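Local coordinates for methionine-binding lipoprotein MetQ (Bacillus subtilis subsp. subtilis, PDB 4GOT) that probably binds methionine and passes it to the membrane permease of the MetNPQ ABC importer, and also takes part in methionine sulfoxide transport, at residues Thr107-Asn112 with Glu154-Ala159. Residues are numbered along the deposited sequence; the frame is centred on the assembly and turned at random.
Sequences TIILTN and EFKKVA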
# COMPACT_ATOMS: atom_id res chain seq x y z
N THR A 107 -19.44 -3.59 -13.56
CA THR A 107 -18.19 -2.78 -13.71
C THR A 107 -17.40 -2.75 -12.41
O THR A 107 -17.92 -2.32 -11.34
CB THR A 107 -18.45 -1.30 -14.04
OG1 THR A 107 -19.08 -1.18 -15.31
CG2 THR A 107 -17.11 -0.51 -14.07
N ILE A 108 -16.13 -3.17 -12.52
CA ILE A 108 -15.17 -3.22 -11.42
C ILE A 108 -14.18 -2.09 -11.66
O ILE A 108 -13.58 -2.02 -12.73
CB ILE A 108 -14.44 -4.58 -11.33
CG1 ILE A 108 -15.44 -5.76 -11.20
CG2 ILE A 108 -13.50 -4.63 -10.14
CD1 ILE A 108 -16.34 -5.71 -9.99
N ILE A 109 -14.06 -1.18 -10.68
CA ILE A 109 -13.08 -0.09 -10.74
C ILE A 109 -11.80 -0.55 -10.01
O ILE A 109 -11.68 -0.55 -8.77
CB ILE A 109 -13.57 1.24 -10.10
CG1 ILE A 109 -15.00 1.59 -10.56
CG2 ILE A 109 -12.57 2.39 -10.36
CD1 ILE A 109 -15.12 1.99 -12.01
N LEU A 110 -10.85 -0.95 -10.84
CA LEU A 110 -9.47 -1.22 -10.47
C LEU A 110 -8.72 0.09 -10.28
O LEU A 110 -9.13 1.12 -10.83
CB LEU A 110 -8.78 -1.96 -11.63
CG LEU A 110 -9.37 -3.31 -12.08
CD1 LEU A 110 -8.55 -3.83 -13.26
CD2 LEU A 110 -9.35 -4.31 -10.91
N THR A 111 -7.63 0.05 -9.53
CA THR A 111 -6.70 1.18 -9.56
C THR A 111 -5.79 0.93 -10.77
O THR A 111 -5.72 -0.21 -11.29
CB THR A 111 -5.92 1.39 -8.22
OG1 THR A 111 -4.73 0.61 -8.20
CG2 THR A 111 -6.79 1.07 -6.97
N ASN A 112 -5.12 1.98 -11.21
CA ASN A 112 -4.18 1.93 -12.33
C ASN A 112 -2.73 1.60 -11.88
O ASN A 112 -1.81 1.68 -12.67
CB ASN A 112 -4.27 3.23 -13.17
CG ASN A 112 -3.73 4.45 -12.45
OD1 ASN A 112 -3.13 4.35 -11.38
ND2 ASN A 112 -3.93 5.62 -13.05
N GLU A 154 -16.77 -6.14 -16.45
CA GLU A 154 -16.02 -5.15 -17.21
C GLU A 154 -15.13 -4.35 -16.23
O GLU A 154 -15.53 -4.14 -15.07
CB GLU A 154 -17.01 -4.26 -17.98
CG GLU A 154 -17.86 -5.03 -18.99
CD GLU A 154 -19.13 -4.30 -19.41
OE1 GLU A 154 -19.29 -3.11 -19.06
OE2 GLU A 154 -19.98 -4.91 -20.08
N PHE A 155 -13.96 -3.91 -16.67
CA PHE A 155 -13.01 -3.27 -15.76
C PHE A 155 -12.67 -1.86 -16.23
O PHE A 155 -12.51 -1.64 -17.43
CB PHE A 155 -11.73 -4.08 -15.61
CG PHE A 155 -11.97 -5.53 -15.21
CD1 PHE A 155 -12.02 -5.90 -13.88
CD2 PHE A 155 -12.11 -6.50 -16.16
CE1 PHE A 155 -12.23 -7.23 -13.49
CE2 PHE A 155 -12.33 -7.84 -15.79
CZ PHE A 155 -12.39 -8.19 -14.45
N LYS A 156 -12.57 -0.94 -15.28
CA LYS A 156 -12.12 0.43 -15.53
C LYS A 156 -10.92 0.68 -14.59
O LYS A 156 -10.73 -0.04 -13.62
CB LYS A 156 -13.23 1.44 -15.20
CG LYS A 156 -14.56 1.28 -15.94
CD LYS A 156 -14.53 1.95 -17.30
CE LYS A 156 -15.92 2.11 -17.92
NZ LYS A 156 -16.61 3.36 -17.45
N LYS A 157 -10.09 1.69 -14.87
CA LYS A 157 -8.96 1.98 -14.01
C LYS A 157 -8.98 3.42 -13.60
O LYS A 157 -9.17 4.28 -14.45
CB LYS A 157 -7.63 1.66 -14.70
CG LYS A 157 -7.38 0.19 -14.88
CD LYS A 157 -6.46 -0.07 -16.05
CE LYS A 157 -6.45 -1.55 -16.44
NZ LYS A 157 -5.33 -2.18 -15.72
N VAL A 158 -8.82 3.65 -12.29
CA VAL A 158 -8.76 5.00 -11.71
C VAL A 158 -7.48 5.13 -10.88
O VAL A 158 -7.02 4.16 -10.29
CB VAL A 158 -10.01 5.25 -10.82
CG1 VAL A 158 -9.92 6.58 -10.07
CG2 VAL A 158 -11.29 5.22 -11.70
N ALA A 159 -6.93 6.33 -10.80
CA ALA A 159 -5.77 6.55 -9.95
C ALA A 159 -6.12 6.13 -8.51
O ALA A 159 -7.27 6.31 -8.08
CB ALA A 159 -5.33 8.02 -10.02
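Ile-109 straddles two residues of the neighbouring strand. CG1 stands beside the backbone N (chi1 -46°), which leaves CG2 anti to that nitrogen and pressed on Val-158 CG2 at 3.4 Å, a tight methyl contact, while Ile-109 CD1 lies 3.7 Å from Lys-156 CB. The Lys-156 chain kinks at chi2 and lays its CG 3.6 Å from Thr-107 CG2, so its first methylenes lie against Thr-107 and Ile-109 before the chain leads away. Ile-109 also touches Ala-166 of helix 163-168. Cutting this isoleucine back to an alanine would probably leave Val-158 CG2 and the Lys-156 methylenes without their apolar mate and open a gap toward that helix.

Phe-155 rises from the other face with Ile-108 and Leu-110. The phenyl group meets both obliquely: its CD1 is 3.8 Å from Ile-108 CB and 4.1 Å from Leu-110 CD1. Leu-124 of helix 117-126 and Leu-143 also touch Phe-155.

Between these two layers the backbones run parallel, joined by five hydrogen bonds. The first, Ile-108 N to Glu-154 O, is short (2.8 Å) and nearly straight at 170°; the last, Asn-112 N to Val-158 O, bends to 135°, its donor well above the carbonyl plane. Past that point Asn-112 lays its amide against Ala-159, with OD1 3.7 Å from Ala-159 CA.

Strand 154-158 is the outermost of its sheet and 107-111 its inner neighbour, with 174-177 beyond. This parallel edge, with helices packed on both faces, belongs to one of the two alpha/beta lobes of a periplasmic-binding-protein fold, and strand 107-111 leads into Asn-113 of the selenomethionine pocket.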